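Side-chain contacts in kappa-carrageenase (PDB 1DYP), which hydrolyses internal beta-1,4-linkages between D-galactose 4-sulfate and 3,6-anhydro-D-galactose in kappa-carrageenan, through a glycoside hydrolase family 16 catalytic domain with a tunnel-shaped active site: residues A[158-163]-A[167-172]; A[68-71]-A[76-79]; A[117-122]-A[195-200]. The protein carries 1 engineered substitution. All blocks are in the same frame, centred on the assembly; numbering follows the deposited sequence.

Contact 1. Residues A[158-163]-A[167-172]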
loop_
_atom_site.group_PDB
_atom_site.type_symbol
_atom_site.label_atom_id
_atom_site.label_comp_id
_atom_site.label_asym_id
_atom_site.label_seq_id
_atom_site.Cartn_x
_atom_site.Cartn_y
_atom_site.Cartn_z
ATOM N N ASN A 158 0.606 10.342 7.185
ATOM C CA ASN A 158 1.641 10.620 8.168
ATOM C C ASN A 158 1.069 11.153 9.464
ATOM O O ASN A 158 -0.092 11.551 9.531
ATOM C CB ASN A 158 2.636 11.656 7.631
ATOM C CG ASN A 158 1.988 13.006 7.362
ATOM O OD1 ASN A 158 1.269 13.172 6.384
ATOM N ND2 ASN A 158 2.236 13.975 8.244
ATOM N N ILE A 159 1.910 11.137 10.491
ATOM C CA ILE A 159 1.569 11.683 11.792
ATOM C C ILE A 159 2.696 12.658 12.091
ATOM O O ILE A 159 3.867 12.271 12.129
ATOM C CB ILE A 159 1.550 10.624 12.906
ATOM C CG1 ILE A 159 0.405 9.637 12.679
ATOM C CG2 ILE A 159 1.389 11.318 14.263
ATOM C CD1 ILE A 159 0.380 8.498 13.681
ATOM N N VAL A 160 2.351 13.924 12.282
ATOM C CA VAL A 160 3.351 14.935 12.579
ATOM C C VAL A 160 2.881 15.771 13.760
ATOM O O VAL A 160 1.689 16.026 13.918
ATOM C CB VAL A 160 3.614 15.851 11.353
ATOM C CG1 VAL A 160 2.344 16.591 10.964
ATOM C CG2 VAL A 160 4.734 16.832 11.661
ATOM N N VAL A 161 3.823 16.182 14.599
ATOM C CA VAL A 161 3.491 16.983 15.767
ATOM C C VAL A 161 3.194 18.432 15.381
ATOM O O VAL A 161 4.054 19.133 14.849
ATOM C CB VAL A 161 4.643 16.954 16.797
ATOM C CG1 VAL A 161 4.315 17.856 17.977
ATOM C CG2 VAL A 161 4.872 15.529 17.273
ATOM N N LYS A 162 1.964 18.860 15.646
ATOM C CA LYS A 162 1.518 20.222 15.361
ATOM C C LYS A 162 1.007 20.828 16.660
ATOM O O LYS A 162 0.106 20.277 17.294
ATOM C CB LYS A 162 0.378 20.223 14.342
ATOM C CG LYS A 162 0.753 19.807 12.936
ATOM C CD LYS A 162 -0.472 19.927 12.040
ATOM C CE LYS A 162 -0.168 19.590 10.592
ATOM N NZ LYS A 162 -1.385 19.747 9.746
ATOM N N ASN A 163 1.575 21.967 17.045
ATOM C CA ASN A 163 1.182 22.631 18.280
ATOM C C ASN A 163 1.298 21.654 19.443
ATOM O O ASN A 163 0.424 21.591 20.312
ATOM C CB ASN A 163 -0.255 23.150 18.183
ATOM C CG ASN A 163 -0.423 24.195 17.104
ATOM O OD1 ASN A 163 0.362 25.144 17.014
ATOM N ND2 ASN A 163 -1.453 24.037 16.283
ATOM N N THR A 167 -0.405 14.813 15.058
ATOM C CA THR A 167 -1.536 14.996 14.164
ATOM C C THR A 167 -1.513 14.103 12.938
ATOM O O THR A 167 -0.496 13.992 12.256
ATOM C CB THR A 167 -1.611 16.457 13.695
ATOM O OG1 THR A 167 -1.736 17.315 14.837
ATOM C CG2 THR A 167 -2.800 16.661 12.769
ATOM N N TRP A 168 -2.647 13.470 12.665
ATOM C CA TRP A 168 -2.770 12.609 11.502
ATOM C C TRP A 168 -3.074 13.435 10.267
ATOM O O TRP A 168 -3.894 14.354 10.304
ATOM C CB TRP A 168 -3.898 11.597 11.687
ATOM C CG TRP A 168 -3.447 10.276 12.172
ATOM C CD1 TRP A 168 -3.477 9.817 13.456
ATOM C CD2 TRP A 168 -2.903 9.217 11.377
ATOM N NE1 TRP A 168 -2.990 8.532 13.510
ATOM C CE2 TRP A 168 -2.631 8.140 12.248
ATOM C CE3 TRP A 168 -2.621 9.075 10.012
ATOM C CZ2 TRP A 168 -2.088 6.932 11.798
ATOM C CZ3 TRP A 168 -2.081 7.874 9.563
ATOM C CH2 TRP A 168 -1.820 6.818 10.456
HETATM N N MSE A 169 -2.401 13.106 9.175
HETATM C CA MSE A 169 -2.628 13.789 7.914
HETATM C C MSE A 169 -2.889 12.708 6.881
HETATM O O MSE A 169 -2.067 11.817 6.672
HETATM C CB MSE A 169 -1.419 14.644 7.530
HETATM C CG MSE A 169 -1.293 15.908 8.373
HETATM SE SE MSE A 169 0.228 16.990 7.944
HETATM C CE MSE A 169 -0.277 17.521 6.154
ATOM N N ARG A 170 -4.059 12.782 6.262
ATOM C CA ARG A 170 -4.461 11.810 5.260
ATOM C C ARG A 170 -4.814 12.534 3.973
ATOM O O ARG A 170 -5.048 13.742 3.977
ATOM C CB ARG A 170 -5.655 11.008 5.776
ATOM C CG ARG A 170 -5.382 10.344 7.120
ATOM C CD ARG A 170 -6.586 9.576 7.636
ATOM N NE ARG A 170 -6.315 8.942 8.925
ATOM C CZ ARG A 170 -6.190 9.601 10.074
ATOM N N PRO A 171 -4.857 11.807 2.850
ATOM C CA PRO A 171 -5.188 12.443 1.574
ATOM C C PRO A 171 -6.524 13.174 1.558
ATOM O O PRO A 171 -6.650 14.224 0.937
ATOM C CB PRO A 171 -5.137 11.279 0.581
ATOM C CG PRO A 171 -5.446 10.082 1.427
ATOM C CD PRO A 171 -4.659 10.357 2.681
ATOM N N GLY A 172 -7.519 12.627 2.245
ATOM C CA GLY A 172 -8.823 13.265 2.258
ATOM C C GLY A 172 -8.904 14.548 3.063
ATOM O O GLY A 172 -9.646 15.465 2.705
#
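Ile159 and Trp168, a non-hydrogen-bonded pair of an antiparallel hairpin, form a CH-pi contact in which the aliphatic branch lies over the face of the indole. Ile159 CG1 stands 3.5 Å from the centroid of the five-membered ring of Trp168, only 15° off its normal. Because CG1 swings to the side of the backbone N (chi1 -67°) and the branch then runs out extended, its end carries on across the ring, with Ile159 CD1 3.4 Å from Trp168 CE2. The opposite face of the indole receives CZ of Arg170, offset toward the rim; the outer nitrogens of that arginine are not modelled.

On the other side of the hairpin the packing centres on selenomethionine Met169. Val160 CG1 touches Met169 SE at 3.7 Å, while the extended Lys162 chain passes Thr167 and brings NZ equally near to that selenium. Asn158 leans across, its OD1 3.3 Å from Met169 CB; this buried oxygen is satisfied by ND2 of Asn178.

Backbone bonds make the ladder. Met169 N reaches Asn158 O at 2.8 Å and Asn158 N answers to Met169 O, while Val160 and Thr167 bond in both directions, Thr167 N coming to Val160 O at 2.7 Å.

An alanine in place of Trp168 would probably leave the Ile159 branch without its aromatic floor and open a gap near Tyr135, whose ring meets the indole. The chemistry thus divides the labour: backbone hydrogen bonds fix the register, and the indole, with Ile159 on one face and Arg170 on the other, has its side chain about 5 Å from that of the nucleophile Glu137.

Contact 2. Residues A[68-71]-A[76-79]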
loop_
_atom_site.group_PDB
_atom_site.type_symbol
_atom_site.label_atom_id
_atom_site.label_comp_id
_atom_site.label_asym_id
_atom_site.label_seq_id
_atom_site.Cartn_x
_atom_site.Cartn_y
_atom_site.Cartn_z
ATOM N N PHE A 68 -10.155 -6.872 17.828
ATOM C CA PHE A 68 -10.363 -5.748 16.928
ATOM C C PHE A 68 -10.351 -4.430 17.687
ATOM O O PHE A 68 -10.984 -4.307 18.734
ATOM C CB PHE A 68 -11.712 -5.944 16.237
ATOM C CG PHE A 68 -12.126 -4.818 15.337
ATOM C CD1 PHE A 68 -11.583 -4.692 14.064
ATOM C CD2 PHE A 68 -13.099 -3.911 15.746
ATOM C CE1 PHE A 68 -12.009 -3.682 13.202
ATOM C CE2 PHE A 68 -13.533 -2.895 14.890
ATOM C CZ PHE A 68 -12.983 -2.785 13.614
ATOM N N TRP A 69 -9.620 -3.451 17.166
ATOM C CA TRP A 69 -9.577 -2.143 17.803
ATOM C C TRP A 69 -10.760 -1.320 17.310
ATOM O O TRP A 69 -10.866 -1.006 16.125
ATOM C CB TRP A 69 -8.275 -1.412 17.478
ATOM C CG TRP A 69 -8.264 0.017 17.959
ATOM C CD1 TRP A 69 -8.204 1.139 17.187
ATOM C CD2 TRP A 69 -8.319 0.469 19.319
ATOM N NE1 TRP A 69 -8.216 2.263 17.978
ATOM C CE2 TRP A 69 -8.286 1.880 19.292
ATOM C CE3 TRP A 69 -8.393 -0.181 20.557
ATOM C CZ2 TRP A 69 -8.324 2.655 20.458
ATOM C CZ3 TRP A 69 -8.430 0.589 21.718
ATOM C CH2 TRP A 69 -8.394 1.994 21.657
ATOM N N ASP A 70 -11.650 -0.995 18.239
ATOM C CA ASP A 70 -12.837 -0.196 17.964
ATOM C C ASP A 70 -12.479 1.240 18.342
ATOM O O ASP A 70 -12.787 1.709 19.442
ATOM C CB ASP A 70 -13.992 -0.731 18.816
ATOM C CG ASP A 70 -15.264 0.081 18.679
ATOM O OD1 ASP A 70 -15.318 1.015 17.850
ATOM O OD2 ASP A 70 -16.218 -0.236 19.417
ATOM N N GLY A 71 -11.806 1.920 17.419
ATOM C CA GLY A 71 -11.375 3.289 17.641
ATOM C C GLY A 71 -12.459 4.261 18.050
ATOM O O GLY A 71 -12.239 5.120 18.901
ATOM N N GLN A 76 -10.596 -2.178 22.751
ATOM C CA GLN A 76 -10.216 -3.388 22.039
ATOM C C GLN A 76 -11.401 -4.326 22.239
ATOM O O GLN A 76 -11.929 -4.428 23.346
ATOM C CB GLN A 76 -8.966 -4.013 22.663
ATOM C CG GLN A 76 -7.660 -3.310 22.341
ATOM C CD GLN A 76 -7.340 -3.336 20.860
ATOM O OE1 GLN A 76 -7.800 -4.214 20.133
ATOM N NE2 GLN A 76 -6.536 -2.383 20.408
ATOM N N VAL A 77 -11.832 -4.997 21.176
ATOM C CA VAL A 77 -12.954 -5.923 21.281
ATOM C C VAL A 77 -12.484 -7.342 20.980
ATOM O O VAL A 77 -11.940 -7.612 19.912
ATOM C CB VAL A 77 -14.087 -5.550 20.299
ATOM C CG1 VAL A 77 -15.246 -6.519 20.449
ATOM C CG2 VAL A 77 -14.549 -4.125 20.558
ATOM N N ALA A 78 -12.692 -8.246 21.931
ATOM C CA ALA A 78 -12.286 -9.635 21.766
ATOM C C ALA A 78 -13.253 -10.403 20.872
ATOM O O ALA A 78 -14.430 -10.061 20.774
ATOM C CB ALA A 78 -12.195 -10.315 23.127
ATOM N N ASN A 79 -12.741 -11.442 20.221
ATOM C CA ASN A 79 -13.547 -12.287 19.348
ATOM C C ASN A 79 -14.442 -11.494 18.407
ATOM O O ASN A 79 -15.616 -11.821 18.235
ATOM C CB ASN A 79 -14.413 -13.232 20.186
ATOM C CG ASN A 79 -13.599 -14.050 21.166
ATOM O OD1 ASN A 79 -12.483 -14.466 20.863
ATOM N ND2 ASN A 79 -14.160 -14.295 22.345
#
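The carbonyl oxygen of Phe68 takes two approaches from the partner strand: Val77 N donates to it at 2.7 Å, and Gln76 CA lies 3.5 Å from the same Phe68 O in a CA-H...O contact. In return Phe68 N bonds to Val77 O, completing the hydrogen-bonded antiparallel pair Phe68-Val77.

Trp69 and Gln76 are the neighbouring non-hydrogen-bonded pair, and their side chains run across one another at about a right angle. The glutamine bends at chi2 (-63°), which folds its amide back beside the six-membered part of the indole, the two planes 35° apart. Gln76 NE2 comes to 2.9 Å from Trp69 CE3, approaching obliquely; this is too short to be read as an ordinary contact. Gln76 OE1 meanwhile sits 3.5 Å from Phe68 O, acceptor against acceptor, and the assignment of the two amide ends is therefore open to doubt.

Phe68, Asp70 and Val77 share the reverse side of the hairpin. Here Val77 CG2 touches Asp70 CB at 3.9 Å, while the Phe68 ring turns away to stack on Tyr80. The buried carboxylate of Asp70 is held from several directions: OD2 accepts from Asn73 ND2 and Gln75 NE2 of the turn, and OD1 bonds to Tyr246 OH.

Such a set of partners would probably keep Asp70 ionised despite its burial. The hairpin end thus pairs an exposed Trp69-Gln76 face with one where Phe68 and the hydrogen-bonded Asp70 are buried and Val77 is partly exposed. Polar bonds also carry it beyond itself: besides the Asp70-Tyr246 bond, Gln244 bonds to both Trp69 O and Gly71 N, joining this hairpin to the one formed by strands 238-241 and 244-247, and the disulfide Cys72-Cys242 ties the two together covalently.

Contact 3. Residues A[117-122]-A[195-200]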
loop_
_atom_site.group_PDB
_atom_site.type_symbol
_atom_site.label_atom_id
_atom_site.label_comp_id
_atom_site.label_asym_id
_atom_site.label_seq_id
_atom_site.Cartn_x
_atom_site.Cartn_y
_atom_site.Cartn_z
ATOM N N PHE A 117 0.285 -0.856 -3.514
ATOM C CA PHE A 117 1.735 -0.940 -3.538
ATOM C C PHE A 117 2.080 0.303 -2.735
ATOM O O PHE A 117 1.775 1.426 -3.137
ATOM C CB PHE A 117 2.260 -0.861 -4.974
ATOM C CG PHE A 117 3.760 -0.827 -5.078
ATOM C CD1 PHE A 117 4.560 -1.566 -4.209
ATOM C CD2 PHE A 117 4.371 -0.072 -6.070
ATOM C CE1 PHE A 117 5.949 -1.551 -4.325
ATOM C CE2 PHE A 117 5.757 -0.050 -6.200
ATOM C CZ PHE A 117 6.549 -0.791 -5.326
ATOM N N TRP A 118 2.696 0.095 -1.581
ATOM C CA TRP A 118 2.999 1.203 -0.695
ATOM C C TRP A 118 4.125 0.855 0.259
ATOM O O TRP A 118 4.707 -0.223 0.187
ATOM C CB TRP A 118 1.734 1.549 0.101
ATOM C CG TRP A 118 1.149 0.370 0.850
ATOM C CD1 TRP A 118 0.784 -0.837 0.326
ATOM C CD2 TRP A 118 0.865 0.298 2.253
ATOM N NE1 TRP A 118 0.293 -1.659 1.315
ATOM C CE2 TRP A 118 0.332 -0.986 2.507
ATOM C CE3 TRP A 118 1.006 1.194 3.319
ATOM C CZ2 TRP A 118 -0.059 -1.398 3.785
ATOM C CZ3 TRP A 118 0.614 0.784 4.595
ATOM C CH2 TRP A 118 0.089 -0.501 4.813
HETATM N N MSE A 119 4.441 1.787 1.142
HETATM C CA MSE A 119 5.480 1.563 2.132
HETATM C C MSE A 119 5.111 2.367 3.365
HETATM O O MSE A 119 4.549 3.462 3.265
HETATM C CB MSE A 119 6.858 1.974 1.591
HETATM C CG MSE A 119 6.995 3.435 1.187
HETATM SE SE MSE A 119 8.646 3.771 0.228
HETATM C CE MSE A 119 7.983 3.486 -1.571
ATOM N N TYR A 120 5.400 1.813 4.532
ATOM C CA TYR A 120 5.064 2.502 5.760
ATOM C C TYR A 120 6.047 2.179 6.858
ATOM O O TYR A 120 6.684 1.126 6.856
ATOM C CB TYR A 120 3.641 2.138 6.211
ATOM C CG TYR A 120 3.444 0.701 6.652
ATOM C CD1 TYR A 120 3.552 -0.356 5.745
ATOM C CD2 TYR A 120 3.102 0.403 7.971
ATOM C CE1 TYR A 120 3.315 -1.673 6.142
ATOM C CE2 TYR A 120 2.866 -0.907 8.379
ATOM C CZ TYR A 120 2.971 -1.939 7.462
ATOM O OH TYR A 120 2.719 -3.235 7.865
ATOM N N SER A 121 6.156 3.105 7.798
ATOM C CA SER A 121 7.060 2.955 8.922
ATOM C C SER A 121 6.288 2.497 10.140
ATOM O O SER A 121 5.065 2.358 10.113
ATOM C CB SER A 121 7.710 4.298 9.249
ATOM O OG SER A 121 6.750 5.188 9.804
ATOM N N THR A 122 7.028 2.244 11.209
ATOM C CA THR A 122 6.425 1.873 12.470
ATOM C C THR A 122 5.997 3.229 13.019
ATOM O O THR A 122 6.421 4.268 12.507
ATOM C CB THR A 122 7.467 1.265 13.410
ATOM O OG1 THR A 122 8.648 2.075 13.383
ATOM C CG2 THR A 122 7.814 -0.149 12.981
ATOM N N TYR A 195 3.582 0.740 -11.835
ATOM C CA TYR A 195 3.296 1.781 -10.866
ATOM C C TYR A 195 4.592 2.072 -10.128
ATOM O O TYR A 195 5.174 1.188 -9.501
ATOM C CB TYR A 195 2.222 1.279 -9.903
ATOM C CG TYR A 195 0.925 0.955 -10.607
ATOM C CD1 TYR A 195 -0.005 1.955 -10.893
ATOM C CD2 TYR A 195 0.651 -0.344 -11.036
ATOM C CE1 TYR A 195 -1.174 1.672 -11.592
ATOM C CE2 TYR A 195 -0.521 -0.640 -11.739
ATOM C CZ TYR A 195 -1.425 0.375 -12.012
ATOM O OH TYR A 195 -2.578 0.098 -12.709
ATOM N N GLY A 196 5.054 3.311 -10.206
ATOM C CA GLY A 196 6.297 3.631 -9.541
ATOM C C GLY A 196 6.300 4.955 -8.823
ATOM O O GLY A 196 5.397 5.778 -8.977
ATOM N N VAL A 197 7.328 5.151 -8.013
ATOM C CA VAL A 197 7.476 6.392 -7.287
ATOM C C VAL A 197 8.954 6.649 -7.062
ATOM O O VAL A 197 9.726 5.728 -6.795
ATOM C CB VAL A 197 6.740 6.353 -5.922
ATOM C CG1 VAL A 197 7.440 5.407 -4.962
ATOM C CG2 VAL A 197 6.663 7.758 -5.343
ATOM N N ASN A 198 9.354 7.901 -7.226
ATOM C CA ASN A 198 10.732 8.270 -6.991
ATOM C C ASN A 198 10.700 9.100 -5.725
ATOM O O ASN A 198 10.012 10.120 -5.656
ATOM C CB ASN A 198 11.297 9.092 -8.144
ATOM C CG ASN A 198 12.777 9.347 -7.983
ATOM O OD1 ASN A 198 13.508 8.483 -7.505
ATOM N ND2 ASN A 198 13.231 10.527 -8.392
ATOM N N VAL A 199 11.434 8.646 -4.720
ATOM C CA VAL A 199 11.476 9.335 -3.443
ATOM C C VAL A 199 12.858 9.916 -3.178
ATOM O O VAL A 199 13.857 9.200 -3.224
ATOM C CB VAL A 199 11.125 8.365 -2.287
ATOM C CG1 VAL A 199 11.032 9.119 -0.975
ATOM C CG2 VAL A 199 9.813 7.645 -2.590
ATOM N N THR A 200 12.908 11.220 -2.922
ATOM C CA THR A 200 14.160 11.895 -2.596
ATOM C C THR A 200 13.868 12.642 -1.302
ATOM O O THR A 200 12.723 12.687 -0.857
ATOM C CB THR A 200 14.587 12.915 -3.675
ATOM O OG1 THR A 200 13.770 14.088 -3.580
ATOM C CG2 THR A 200 14.450 12.310 -5.063
#
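Met119 and Val197 meet tip to tip across the space between two strand layers, Met119 CE 3.9 Å from Val197 CG1. Both side chains set out toward the other segment. In the selenomethionine, CG sits between the backbone N and the carbonyl carbon (chi1 60°), and the chain bends at chi3 (91°) to present its terminal methyl to the valine. Tyr100 of strand 98-105 touches both residues.

Phe117, two residues earlier on the same side of its strand, uses a ring edge. Tyr195 O lies near the plane of the phenylalanine ring, 3.6 Å from Phe117 CE2, and the slightly positive C-H rim is thereby turned to a carbonyl oxygen. With CG anti to the backbone N, the ring projects into the interior, where Ala102, Ile104, Leu227 and Leu229 pack round it. Tyr195 itself starts toward the other layer, but its ring leads away to Phe186 and Pro188.

No hydrogen bond joins the two segments. Their chain directions differ by 24° over the touching parts, and the nearest CA atoms, of Phe117 and Tyr195, are 8.0 Å apart: a separation for side-chain packing and not for strand pairing.

The intervening Trp118 points away from this layer, onto the catalytic residues Glu137 and Asp139, with Trp118 NE1 bonded to Ser230 OG. One strand therefore serves the apolar interior with Phe117 and Met119 and the active site with Trp118, the arrangement of the beta-sandwich jelly roll of glycoside hydrolase family 16, whose two facing sheets pack on each other beneath the substrate-binding side.

Overall arrangement
The three contacts sample one beta-rich catalytic domain at different depths. Contact 3, its centre about 8 Å from that of the chain, joins its layers; contacts 1 and 2 are hairpins whose centres lie farther out, at about 18 and 23 Å. Contact 1 falls between the two segments of contact 3 in the sequence, and their nearest atoms are about 7 Å apart without touching. Both approach the active site: the side chains of Trp168 and Met119 lie about 5 and 6 Å from that of Glu137, and the side chain of Trp168 is about 7 Å from a bound cadmium ion. Contact 2 is remote from the annotated sites, its centre about 24 Å from that of contact 1 and 29 Å from that of contact 3.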